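Local coordinates for protein putative uronate isomerase (Thermotoga maritima, PDB 4NAR) that is of unproven function but may act as a lactate racemase or a related isomerase, at residues 64-69 with 79-84; 111-116 with 203-208; 222-227 with 253-258; 397-402 with 409-414. One frame throughout, in Å; residues are numbered along the deposited sequence.

Contact 1. Residues 64-69 with 79-84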
loop_
_atom_site.group_PDB
_atom_site.type_symbol
_atom_site.label_atom_id
_atom_site.label_comp_id
_atom_site.label_asym_id
_atom_site.label_seq_id
_atom_site.Cartn_x
_atom_site.Cartn_y
_atom_site.Cartn_z
ATOM N N PHE A 64 -22.407 4.009 -13.315
ATOM C CA PHE A 64 -21.173 4.419 -12.667
ATOM C C PHE A 64 -20.848 3.371 -11.609
ATOM O O PHE A 64 -21.408 3.381 -10.506
ATOM C CB PHE A 64 -21.382 5.790 -12.024
ATOM C CG PHE A 64 -20.128 6.414 -11.478
ATOM C CD1 PHE A 64 -19.773 6.245 -10.139
ATOM C CD2 PHE A 64 -19.308 7.188 -12.304
ATOM C CE1 PHE A 64 -18.599 6.840 -9.634
ATOM C CE2 PHE A 64 -18.139 7.784 -11.818
ATOM C CZ PHE A 64 -17.783 7.620 -10.484
ATOM N N HIS A 65 -19.975 2.439 -11.967
ATOM C CA HIS A 65 -19.566 1.379 -11.059
ATOM C C HIS A 65 -18.243 1.737 -10.378
ATOM O O HIS A 65 -17.375 2.377 -10.977
ATOM C CB HIS A 65 -19.425 0.075 -11.831
ATOM C CG HIS A 65 -20.735 -0.487 -12.308
ATOM N ND1 HIS A 65 -21.353 -1.555 -11.692
ATOM C CD2 HIS A 65 -21.530 -0.136 -13.342
ATOM C CE1 HIS A 65 -22.477 -1.836 -12.327
ATOM N NE2 HIS A 65 -22.612 -0.990 -13.330
ATOM N N THR A 66 -18.080 1.337 -9.118
ATOM C CA THR A 66 -16.796 1.538 -8.452
ATOM C C THR A 66 -16.239 0.247 -7.877
ATOM O O THR A 66 -16.996 -0.670 -7.553
ATOM C CB THR A 66 -16.848 2.647 -7.361
ATOM O OG1 THR A 66 -17.013 2.054 -6.054
ATOM C CG2 THR A 66 -17.968 3.668 -7.683
ATOM N N LEU A 67 -14.912 0.180 -7.769
ATOM C CA LEU A 67 -14.232 -1.011 -7.275
ATOM C C LEU A 67 -13.190 -0.560 -6.263
ATOM O O LEU A 67 -12.303 0.268 -6.554
ATOM C CB LEU A 67 -13.538 -1.782 -8.412
ATOM C CG LEU A 67 -13.470 -3.324 -8.428
ATOM C CD1 LEU A 67 -12.266 -3.773 -9.231
ATOM C CD2 LEU A 67 -13.466 -3.984 -7.046
ATOM N N ASN A 68 -13.316 -1.105 -5.063
ATOM C CA ASN A 68 -12.383 -0.839 -4.000
ATOM C C ASN A 68 -11.120 -1.668 -4.201
ATOM O O ASN A 68 -11.157 -2.897 -4.071
ATOM C CB ASN A 68 -13.025 -1.205 -2.658
ATOM C CG ASN A 68 -12.104 -0.926 -1.486
ATOM O OD1 ASN A 68 -11.713 0.224 -1.253
ATOM N ND2 ASN A 68 -11.745 -1.980 -0.743
ATOM N N ALA A 69 -10.006 -1.001 -4.505
ATOM C CA ALA A 69 -8.723 -1.694 -4.629
ATOM C C ALA A 69 -8.204 -2.082 -3.240
ATOM O O ALA A 69 -7.300 -1.424 -2.694
ATOM C CB ALA A 69 -7.698 -0.824 -5.363
ATOM N N GLU A 79 -21.089 3.227 3.530
ATOM C CA GLU A 79 -20.825 4.567 4.031
ATOM C C GLU A 79 -19.375 5.008 3.767
ATOM O O GLU A 79 -19.129 6.162 3.416
ATOM C CB GLU A 79 -21.190 4.670 5.515
ATOM C CG GLU A 79 -20.202 5.460 6.326
ATOM C CD GLU A 79 -19.210 4.567 7.051
ATOM O OE1 GLU A 79 -19.554 3.395 7.334
ATOM O OE2 GLU A 79 -18.089 5.040 7.350
ATOM N N GLU A 80 -18.428 4.083 3.903
ATOM C CA GLU A 80 -17.023 4.383 3.621
ATOM C C GLU A 80 -16.756 4.693 2.135
ATOM O O GLU A 80 -15.900 5.529 1.824
ATOM C CB GLU A 80 -16.110 3.249 4.107
ATOM C CG GLU A 80 -16.183 2.986 5.601
ATOM C CD GLU A 80 -15.279 1.838 6.023
ATOM O OE1 GLU A 80 -14.317 2.099 6.778
ATOM O OE2 GLU A 80 -15.523 0.675 5.605
ATOM N N PHE A 81 -17.470 4.022 1.223
ATOM C CA PHE A 81 -17.372 4.357 -0.203
ATOM C C PHE A 81 -17.813 5.796 -0.404
ATOM O O PHE A 81 -17.173 6.558 -1.136
ATOM C CB PHE A 81 -18.272 3.465 -1.080
ATOM C CG PHE A 81 -17.728 2.070 -1.329
ATOM C CD1 PHE A 81 -16.884 1.809 -2.416
ATOM C CD2 PHE A 81 -18.096 1.005 -0.507
ATOM C CE1 PHE A 81 -16.393 0.501 -2.666
ATOM C CE2 PHE A 81 -17.609 -0.307 -0.747
ATOM C CZ PHE A 81 -16.763 -0.555 -1.820
ATOM N N GLU A 82 -18.932 6.151 0.228
ATOM C CA GLU A 82 -19.470 7.503 0.156
ATOM C C GLU A 82 -18.435 8.525 0.592
ATOM O O GLU A 82 -18.198 9.507 -0.111
ATOM C CB GLU A 82 -20.699 7.644 1.046
ATOM C CG GLU A 82 -21.876 6.770 0.645
ATOM C CD GLU A 82 -23.103 7.024 1.508
ATOM O OE1 GLU A 82 -23.278 6.317 2.520
ATOM O OE2 GLU A 82 -23.897 7.928 1.176
ATOM N N LYS A 83 -17.823 8.292 1.753
ATOM C CA LYS A 83 -16.796 9.190 2.259
ATOM C C LYS A 83 -15.616 9.275 1.292
ATOM O O LYS A 83 -15.122 10.368 0.996
ATOM C CB LYS A 83 -16.326 8.776 3.665
ATOM C CG LYS A 83 -15.091 9.565 4.151
ATOM C CD LYS A 83 -14.987 9.662 5.673
ATOM C CE LYS A 83 -14.620 8.318 6.324
ATOM N NZ LYS A 83 -14.362 8.454 7.800
ATOM N N LYS A 84 -15.175 8.125 0.794
ATOM C CA LYS A 84 -14.012 8.072 -0.095
ATOM C C LYS A 84 -14.250 8.776 -1.434
ATOM O O LYS A 84 -13.357 9.446 -1.975
ATOM C CB LYS A 84 -13.607 6.615 -0.349
ATOM C CG LYS A 84 -12.523 6.449 -1.394
ATOM C CD LYS A 84 -11.290 7.264 -1.033
ATOM C CE LYS A 84 -10.142 6.352 -0.711
ATOM N NZ LYS A 84 -9.747 6.410 0.686
#

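Contact 2. Residues 111-116 with 203-208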
loop_
_atom_site.group_PDB
_atom_site.type_symbol
_atom_site.label_atom_id
_atom_site.label_comp_id
_atom_site.label_asym_id
_atom_site.label_seq_id
_atom_site.Cartn_x
_atom_site.Cartn_y
_atom_site.Cartn_z
ATOM N N GLY A 111 -3.217 -14.902 -17.566
ATOM C CA GLY A 111 -1.983 -15.502 -18.053
ATOM C C GLY A 111 -1.004 -15.756 -16.923
ATOM O O GLY A 111 -1.326 -15.498 -15.761
ATOM N N THR A 112 0.185 -16.263 -17.244
ATOM C CA THR A 112 1.175 -16.575 -16.217
ATOM C C THR A 112 2.453 -15.767 -16.388
ATOM O O THR A 112 2.801 -15.380 -17.503
ATOM C CB THR A 112 1.576 -18.076 -16.222
ATOM O OG1 THR A 112 1.874 -18.479 -17.558
ATOM C CG2 THR A 112 0.458 -18.967 -15.701
ATOM N N LEU A 113 3.141 -15.509 -15.275
ATOM C CA LEU A 113 4.544 -15.119 -15.315
ATOM C C LEU A 113 5.377 -16.396 -15.510
ATOM O O LEU A 113 5.156 -17.389 -14.818
ATOM C CB LEU A 113 4.951 -14.412 -14.012
ATOM C CG LEU A 113 4.244 -13.084 -13.695
ATOM C CD1 LEU A 113 4.728 -12.495 -12.372
ATOM C CD2 LEU A 113 4.452 -12.076 -14.818
ATOM N N PRO A 114 6.326 -16.384 -16.464
ATOM C CA PRO A 114 7.199 -17.551 -16.682
ATOM C C PRO A 114 8.168 -17.820 -15.521
ATOM O O PRO A 114 8.627 -16.883 -14.856
ATOM C CB PRO A 114 7.979 -17.185 -17.958
ATOM C CG PRO A 114 7.891 -15.677 -18.050
ATOM C CD PRO A 114 6.532 -15.338 -17.485
ATOM N N ALA A 115 8.479 -19.096 -15.309
ATOM C CA ALA A 115 9.275 -19.555 -14.173
ATOM C C ALA A 115 10.654 -18.917 -14.108
ATOM O O ALA A 115 11.135 -18.594 -13.016
ATOM C CB ALA A 115 9.403 -21.083 -14.200
ATOM N N GLY A 116 11.289 -18.757 -15.270
ATOM C CA GLY A 116 12.610 -18.153 -15.338
ATOM C C GLY A 116 12.651 -16.763 -14.725
ATOM O O GLY A 116 13.475 -16.467 -13.848
ATOM N N ILE A 203 5.205 -6.431 -11.115
ATOM C CA ILE A 203 3.940 -5.734 -11.272
ATOM C C ILE A 203 3.740 -5.270 -12.708
ATOM O O ILE A 203 2.648 -5.443 -13.274
ATOM C CB ILE A 203 3.844 -4.526 -10.292
ATOM C CG1 ILE A 203 3.541 -5.028 -8.874
ATOM C CG2 ILE A 203 2.783 -3.511 -10.751
ATOM C CD1 ILE A 203 3.599 -3.933 -7.823
ATOM N N ASN A 204 4.787 -4.678 -13.291
ATOM C CA ASN A 204 4.705 -4.165 -14.657
ATOM C C ASN A 204 4.559 -5.296 -15.668
ATOM O O ASN A 204 3.777 -5.198 -16.620
ATOM C CB ASN A 204 5.930 -3.326 -15.009
ATOM C CG ASN A 204 5.993 -2.004 -14.232
ATOM O OD1 ASN A 204 5.042 -1.623 -13.513
ATOM N ND2 ASN A 204 7.119 -1.288 -14.391
ATOM N N ARG A 205 5.307 -6.374 -15.451
ATOM C CA ARG A 205 5.281 -7.510 -16.371
ATOM C C ARG A 205 3.894 -8.135 -16.409
ATOM O O ARG A 205 3.343 -8.379 -17.483
ATOM C CB ARG A 205 6.351 -8.542 -15.992
ATOM C CG ARG A 205 6.312 -9.844 -16.796
ATOM C CD ARG A 205 6.472 -9.620 -18.297
ATOM N NE ARG A 205 6.491 -10.882 -19.050
ATOM C CZ ARG A 205 5.543 -11.255 -19.913
ATOM N NH1 ARG A 205 4.493 -10.456 -20.144
ATOM N NH2 ARG A 205 5.642 -12.422 -20.553
ATOM N N ALA A 206 3.308 -8.351 -15.236
ATOM C CA ALA A 206 1.972 -8.931 -15.141
ATOM C C ALA A 206 0.875 -8.003 -15.710
ATOM O O ALA A 206 -0.075 -8.456 -16.373
ATOM C CB ALA A 206 1.686 -9.272 -13.716
ATOM N N SER A 207 1.023 -6.702 -15.466
ATOM C CA SER A 207 0.015 -5.737 -15.890
ATOM C C SER A 207 -0.089 -5.643 -17.399
ATOM O O SER A 207 -1.151 -5.306 -17.930
ATOM C CB SER A 207 0.301 -4.352 -15.314
ATOM O OG SER A 207 0.335 -4.425 -13.904
ATOM N N GLU A 208 1.020 -5.911 -18.083
ATOM C CA GLU A 208 1.024 -5.929 -19.537
ATOM C C GLU A 208 -0.048 -6.882 -20.060
ATOM O O GLU A 208 -0.850 -6.525 -20.926
ATOM C CB GLU A 208 2.379 -6.384 -20.042
ATOM C CG GLU A 208 3.260 -5.250 -20.506
ATOM C CD GLU A 208 4.434 -5.749 -21.330
ATOM O OE1 GLU A 208 5.375 -6.347 -20.743
ATOM O OE2 GLU A 208 4.400 -5.551 -22.569
#

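Contact 3. Residues 222-227 with 253-258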
loop_
_atom_site.group_PDB
_atom_site.type_symbol
_atom_site.label_atom_id
_atom_site.label_comp_id
_atom_site.label_asym_id
_atom_site.label_seq_id
_atom_site.Cartn_x
_atom_site.Cartn_y
_atom_site.Cartn_z
ATOM N N ASN A 222 -3.131 9.739 -11.280
ATOM C CA ASN A 222 -2.103 9.469 -10.281
ATOM C C ASN A 222 -1.898 10.704 -9.382
ATOM O O ASN A 222 -1.352 11.731 -9.808
ATOM C CB ASN A 222 -0.801 9.070 -10.994
ATOM C CG ASN A 222 0.205 8.379 -10.067
ATOM O OD1 ASN A 222 0.192 8.577 -8.841
ATOM N ND2 ASN A 222 1.081 7.551 -10.654
HETATM N N MSE A 223 -2.360 10.595 -8.143
HETATM C CA MSE A 223 -2.317 11.700 -7.196
HETATM C C MSE A 223 -0.989 11.774 -6.453
HETATM O O MSE A 223 -0.359 10.749 -6.165
HETATM C CB MSE A 223 -3.417 11.523 -6.153
HETATM C CG MSE A 223 -4.844 11.644 -6.679
HETATM SE SE MSE A 223 -6.107 11.173 -5.263
HETATM C CE MSE A 223 -5.542 9.353 -4.880
ATOM N N VAL A 224 -0.577 12.994 -6.121
ATOM C CA VAL A 224 0.503 13.205 -5.159
ATOM C C VAL A 224 0.048 14.296 -4.177
ATOM O O VAL A 224 -0.583 15.290 -4.580
ATOM C CB VAL A 224 1.837 13.588 -5.851
ATOM C CG1 VAL A 224 2.977 13.612 -4.848
ATOM C CG2 VAL A 224 2.161 12.616 -6.972
ATOM N N TYR A 225 0.351 14.117 -2.894
ATOM C CA TYR A 225 -0.136 15.039 -1.879
ATOM C C TYR A 225 0.761 15.039 -0.646
ATOM O O TYR A 225 1.571 14.129 -0.429
ATOM C CB TYR A 225 -1.555 14.665 -1.452
ATOM C CG TYR A 225 -1.671 13.181 -1.210
ATOM C CD1 TYR A 225 -2.016 12.326 -2.249
ATOM C CD2 TYR A 225 -1.404 12.622 0.045
ATOM C CE1 TYR A 225 -2.097 10.951 -2.053
ATOM C CE2 TYR A 225 -1.491 11.240 0.254
ATOM C CZ TYR A 225 -1.833 10.413 -0.803
ATOM O OH TYR A 225 -1.929 9.045 -0.635
ATOM N N GLU A 226 0.595 16.078 0.165
ATOM C CA GLU A 226 1.191 16.114 1.491
ATOM C C GLU A 226 0.111 15.882 2.531
ATOM O O GLU A 226 -1.074 16.141 2.283
ATOM C CB GLU A 226 1.855 17.460 1.749
ATOM C CG GLU A 226 3.095 17.684 0.930
ATOM C CD GLU A 226 3.330 19.154 0.664
ATOM O OE1 GLU A 226 2.456 19.978 1.038
ATOM O OE2 GLU A 226 4.385 19.482 0.079
ATOM N N GLU A 227 0.530 15.394 3.694
ATOM C CA GLU A 227 -0.359 15.299 4.839
ATOM C C GLU A 227 0.285 15.980 6.039
ATOM O O GLU A 227 1.312 15.518 6.549
ATOM C CB GLU A 227 -0.683 13.843 5.169
ATOM C CG GLU A 227 -1.563 13.713 6.394
ATOM C CD GLU A 227 -2.296 12.388 6.439
ATOM O OE1 GLU A 227 -2.019 11.527 5.561
ATOM O OE2 GLU A 227 -3.148 12.219 7.349
ATOM N N CYS A 253 6.694 9.753 -8.829
ATOM C CA CYS A 253 7.809 9.399 -7.952
ATOM C C CYS A 253 8.833 10.534 -7.788
ATOM O O CYS A 253 9.398 10.727 -6.699
ATOM C CB CYS A 253 8.516 8.154 -8.483
ATOM S SG CYS A 253 7.556 6.633 -8.321
ATOM N N GLU A 254 9.073 11.268 -8.873
ATOM C CA GLU A 254 9.983 12.408 -8.839
ATOM C C GLU A 254 9.475 13.498 -7.893
ATOM O O GLU A 254 10.257 14.086 -7.150
ATOM C CB GLU A 254 10.224 12.973 -10.242
ATOM C CG GLU A 254 11.280 14.070 -10.274
ATOM C CD GLU A 254 12.510 13.743 -9.398
ATOM O OE1 GLU A 254 13.216 12.746 -9.698
ATOM O OE2 GLU A 254 12.770 14.483 -8.411
ATOM N N LEU A 255 8.166 13.744 -7.889
ATOM C CA LEU A 255 7.602 14.737 -6.981
ATOM C C LEU A 255 7.590 14.214 -5.547
ATOM O O LEU A 255 8.063 14.903 -4.622
ATOM C CB LEU A 255 6.196 15.175 -7.408
ATOM C CG LEU A 255 5.643 16.289 -6.499
ATOM C CD1 LEU A 255 6.599 17.494 -6.451
ATOM C CD2 LEU A 255 4.231 16.727 -6.891
ATOM N N SER A 256 7.065 12.996 -5.373
ATOM C CA SER A 256 7.056 12.323 -4.069
ATOM C C SER A 256 8.446 12.241 -3.420
ATOM O O SER A 256 8.586 12.452 -2.211
ATOM C CB SER A 256 6.444 10.920 -4.178
ATOM O OG SER A 256 6.881 10.079 -3.111
ATOM N N SER A 257 9.473 11.959 -4.213
ATOM C CA SER A 257 10.822 11.862 -3.658
ATOM C C SER A 257 11.351 13.204 -3.103
ATOM O O SER A 257 12.291 13.225 -2.312
ATOM C CB SER A 257 11.799 11.249 -4.674
ATOM O OG SER A 257 11.994 12.113 -5.788
ATOM N N GLN A 258 10.733 14.312 -3.498
ATOM C CA GLN A 258 11.156 15.632 -3.037
ATOM C C GLN A 258 10.296 16.079 -1.867
ATOM O O GLN A 258 10.690 16.941 -1.091
ATOM C CB GLN A 258 11.001 16.667 -4.149
ATOM C CG GLN A 258 11.996 16.574 -5.308
ATOM C CD GLN A 258 11.684 17.606 -6.395
ATOM O OE1 GLN A 258 10.883 17.349 -7.309
ATOM N NE2 GLN A 258 12.302 18.788 -6.289
#

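Contact 4. Residues 397-402 with 409-414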
loop_
_atom_site.group_PDB
_atom_site.type_symbol
_atom_site.label_atom_id
_atom_site.label_comp_id
_atom_site.label_asym_id
_atom_site.label_seq_id
_atom_site.Cartn_x
_atom_site.Cartn_y
_atom_site.Cartn_z
ATOM N N SER A 397 -2.053 4.357 27.301
ATOM C CA SER A 397 -2.546 5.461 28.122
ATOM C C SER A 397 -1.398 6.222 28.779
ATOM O O SER A 397 -1.576 7.350 29.228
ATOM C CB SER A 397 -3.514 4.959 29.197
ATOM O OG SER A 397 -2.804 4.354 30.269
ATOM N N LYS A 398 -0.224 5.600 28.842
ATOM C CA LYS A 398 0.935 6.230 29.471
ATOM C C LYS A 398 1.852 6.928 28.473
ATOM O O LYS A 398 2.886 7.481 28.861
ATOM C CB LYS A 398 1.752 5.212 30.275
ATOM C CG LYS A 398 1.335 5.079 31.735
ATOM C CD LYS A 398 0.005 4.348 31.876
ATOM C CE LYS A 398 -0.535 4.432 33.312
ATOM N NZ LYS A 398 -2.039 4.534 33.313
ATOM N N ILE A 399 1.490 6.898 27.193
ATOM C CA ILE A 399 2.311 7.542 26.166
ATOM C C ILE A 399 1.895 9.005 25.946
ATOM O O ILE A 399 0.741 9.273 25.615
ATOM C CB ILE A 399 2.231 6.788 24.829
ATOM C CG1 ILE A 399 2.549 5.302 25.025
ATOM C CG2 ILE A 399 3.197 7.409 23.812
ATOM C CD1 ILE A 399 3.974 5.036 25.469
ATOM N N LYS A 400 2.831 9.942 26.114
ATOM C CA LYS A 400 2.526 11.382 25.984
ATOM C C LYS A 400 3.657 12.164 25.314
ATOM O O LYS A 400 4.838 11.919 25.607
ATOM C CB LYS A 400 2.178 11.993 27.352
ATOM C CG LYS A 400 0.699 11.835 27.711
ATOM C CD LYS A 400 0.485 11.601 29.204
ATOM C CE LYS A 400 1.301 10.417 29.703
ATOM N NZ LYS A 400 1.217 10.279 31.189
ATOM N N LYS A 401 3.302 13.095 24.419
ATOM C CA LYS A 401 4.306 13.787 23.602
ATOM C C LYS A 401 5.436 14.430 24.411
ATOM O O LYS A 401 6.591 14.419 23.970
ATOM C CB LYS A 401 3.674 14.826 22.657
ATOM C CG LYS A 401 2.845 15.893 23.353
ATOM C CD LYS A 401 1.927 16.666 22.381
ATOM C CE LYS A 401 0.602 17.016 23.086
ATOM N NZ LYS A 401 -0.299 17.933 22.318
ATOM N N GLU A 402 5.097 14.967 25.587
ATOM C CA GLU A 402 6.060 15.698 26.419
ATOM C C GLU A 402 7.218 14.822 26.893
ATOM O O GLU A 402 8.289 15.329 27.225
ATOM C CB GLU A 402 5.378 16.369 27.626
ATOM C CG GLU A 402 4.492 17.555 27.276
ATOM C CD GLU A 402 3.167 17.133 26.649
ATOM O OE1 GLU A 402 2.724 15.981 26.898
ATOM O OE2 GLU A 402 2.574 17.954 25.905
ATOM N N SER A 409 14.954 11.720 20.676
ATOM C CA SER A 409 13.636 11.120 20.545
ATOM C C SER A 409 12.808 11.909 19.538
ATOM O O SER A 409 13.111 13.067 19.243
ATOM C CB SER A 409 12.921 11.058 21.893
ATOM O OG SER A 409 13.709 10.350 22.834
ATOM N N LEU A 410 11.765 11.283 19.006
ATOM C CA LEU A 410 10.925 11.937 18.013
ATOM C C LEU A 410 9.466 11.502 18.123
ATOM O O LEU A 410 9.155 10.305 18.168
ATOM C CB LEU A 410 11.442 11.659 16.597
ATOM C CG LEU A 410 11.985 12.853 15.797
ATOM C CD1 LEU A 410 11.777 12.628 14.304
ATOM C CD2 LEU A 410 11.382 14.199 16.245
ATOM N N TRP A 411 8.582 12.492 18.153
ATOM C CA TRP A 411 7.144 12.286 18.160
ATOM C C TRP A 411 6.673 12.579 16.737
ATOM O O TRP A 411 6.608 13.737 16.316
ATOM C CB TRP A 411 6.506 13.245 19.168
ATOM C CG TRP A 411 5.053 13.049 19.461
ATOM C CD1 TRP A 411 4.008 13.751 18.928
ATOM C CD2 TRP A 411 4.477 12.126 20.404
ATOM N NE1 TRP A 411 2.818 13.315 19.469
ATOM C CE2 TRP A 411 3.079 12.315 20.373
ATOM C CE3 TRP A 411 5.007 11.150 21.258
ATOM C CZ2 TRP A 411 2.207 11.568 21.165
ATOM C CZ3 TRP A 411 4.144 10.412 22.043
ATOM C CH2 TRP A 411 2.758 10.619 21.989
ATOM N N ILE A 412 6.374 11.517 15.994
ATOM C CA ILE A 412 6.069 11.615 14.570
ATOM C C ILE A 412 4.574 11.662 14.313
ATOM O O ILE A 412 3.865 10.674 14.552
ATOM C CB ILE A 412 6.669 10.412 13.797
ATOM C CG1 ILE A 412 8.151 10.225 14.161
ATOM C CG2 ILE A 412 6.489 10.585 12.281
ATOM C CD1 ILE A 412 8.755 8.957 13.567
ATOM N N VAL A 413 4.104 12.819 13.842
ATOM C CA VAL A 413 2.710 13.011 13.439
ATOM C C VAL A 413 2.697 13.660 12.066
ATOM O O VAL A 413 3.363 14.674 11.865
ATOM C CB VAL A 413 1.941 13.953 14.399
ATOM C CG1 VAL A 413 0.495 14.157 13.917
ATOM C CG2 VAL A 413 1.944 13.422 15.823
ATOM N N PRO A 414 1.961 13.070 11.109
ATOM C CA PRO A 414 1.233 11.799 11.252
ATOM C C PRO A 414 2.146 10.583 11.047
ATOM O O PRO A 414 3.062 10.583 10.205
ATOM C CB PRO A 414 0.186 11.871 10.136
ATOM C CG PRO A 414 0.875 12.682 9.053
ATOM C CD PRO A 414 1.728 13.701 9.793
#

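Contact 1. Residues 64-69 with 79-84
In a beta-alpha-beta unit of the N-terminal domain, the ring of Phe-81 on helix 78-85 packs against Thr-66 and Asn-68 of strand 63-68. The helix follows the strand and leads on to strand 94-97. Two atoms of the strand meet the phenyl ring along its CD1-CE1-CZ side, one from either side of its plane, both at a slant. Thr-66 OG1 approaches CD1 of Phe-81 at 3.6 Å and lies nearly as close to CE1. Farther along the strand, Asn-68 CB is 3.8 Å from Phe-81 CE1, with CZ just beyond. Thr-66 and Asn-68 are two residues apart in the strand, so both CB atoms point at the helix, while that of Leu-67 points away from it. Phe-81 reaches them because its CG lies anti to the carbonyl carbon (chi1 -77°).

Strand 63-68 runs parallel to its neighbours 31-36 and 94-97 in a mixed sheet, and helix 78-85 makes the crossover from 63-68 to 94-97. The Phe-81 ring also stacks on Phe-96, so it touches both strands that its helix connects. The hydroxyl of Thr-66 does more than touch the ring. It is hydrogen-bonded to His-36 NE2 on strand 31-36, which gives this buried polar atom a partner. In Asn-68 the CG is anti to the backbone N (chi1 -179°), and the methylene rather than the amide makes the nearest approach to the phenyl ring.

Contact 2. Residues 111-116 with 203-208
Leu-113 holds CG anti to its carbonyl carbon (chi1 -63°), and this brings the CD2 methyl up to helix 198-213. Arg-205 answers with CG anti to its own N, and a bend at chi2 (59°) turns the chain aside beyond CG, so that its guanidinium ends near Pro-114. The two side chains slide past each other in opposite directions. The closest approach is from Leu-113 CD2 to Arg-205 CG, 3.5 Å. The same methyl lies 3.9 Å from the backbone N of Ala-206 and 4.1 Å from Ala-206 CB. One branch of the leucine thus carries the apolar part of the contact. Beyond it the guanidinium reaches Pro-114, with NH2 of Arg-205 4.3 Å from Pro-114 CD. That approach is oblique and loose. The methylenes of the arginine do the packing, and its charged end lies toward the exposed proline.

Pro-114 is the N-cap residue of helix 115-121, so the contact falls where strand 107-113 gives way to that helix. Strand 107-113 pairs with 130-135 in a two-stranded antiparallel sheet. Leu-113 also touches Ile-202 and Met-209 of helix 198-213 and Val-118 of helix 115-121, while Arg-205 touches Phe-117; the leucine therefore sits between the two helices.

Contact 3. Residues 222-227 with 253-258
This is a small, buried apolar contact between a strand of the seven-stranded mixed sheet and a helix packed on it. Strand 217-227 runs antiparallel to 231-240, and helix 241-259 follows this hairpin and folds back over its first strand. Val-224 meets residues 253-258; Asn-222 and Glu-226 touch the same helix at Ala-252 and Leu-259. The CB of Val-224 points toward the helix, whereas that of Tyr-225 points away. The valine and Leu-255 cross at a slant. Val-224 CG1 comes to 3.9 Å from Leu-255 CD2, and Leu-255 CG is only slightly farther from the same methyl. The leucine presents this branch with CG anti to its backbone N (chi1 -176°).

Val-224 also touches Ala-252 one turn earlier in the helix, and Leu-255 reaches Ala-235 on strand 231-240. The leucine therefore bridges both strands of the hairpin. Ser-256 takes part through its carbon and backbone atoms. Its hydroxyl is engaged with His-260 ND1, and His-260 NE2 is in turn hydrogen-bonded to Tyr-225 O, which gives a polar link from helix end to strand beside the apolar one. The valine methyl CG1 rests 4.2 Å from the backbone N of Ser-256 and 4.4 Å from Ser-256 CB.

Contact 4. Residues 397-402 with 409-414
The indole of Trp-411 carries Lys-401 over one face and meets Ile-399 at its edge. Lys-401 CB lies over that face, 3.4 Å from Trp-411 CE2. Its CA sits almost squarely above the six-membered ring, 3.5 Å from the centroid and 7° off the normal, a CH-pi contact. At the rim, near the ring plane, the methyl CG2 of Ile-399 touches CZ3 of Trp-411 at 3.6 Å. The carbonyl carbon of Lys-400 approaches CZ3 obliquely between the two. Trp-411 extends its ring to the loop with CG anti to the backbone N (chi1 -171°).

The tryptophan belongs to strand 409-412, an outermost strand of the five-stranded parallel sheet, which pairs with strand 268-274. It also touches Val-272 and Val-274 there. The loop 397-402 comes after strand 392-393, at the other margin of that sheet, and the chain turns through a short 3-10 segment before entering 409-412. Ile-399 also packs on Met-394 and Phe-404 of the loops.

Lys-401 meets the indole through its CA and CB, while the far end of its side chain leads away from strand 409-412. This points to dispersion and weak C-H to pi attraction, rather than a cation-pi interaction, as what joins the loop to the edge strand.

The four contacts follow in series along the chain; none nests or crosses. Contact 1 closes a short loop within the N-terminal domain. Contact 2 closes the longest, bringing the two-stranded sheet to helix 198-213. That helix leads into strand 217-227, where contact 3 begins; its 25-residue loop holds strand 231-240 and the first part of helix 241-259, which it ties to the seven-stranded sheet of contact 1. Contact 4 closes a short loop at the edge of the five-stranded sheet. Contacts 3 and 4 touch, with Glu-227 O 3.7 Å from Pro-414 CD, so the end of strand 217-227 meets the chain after strand 409-412. Contacts 2 and 4 lie on opposite sides of the chain's centre.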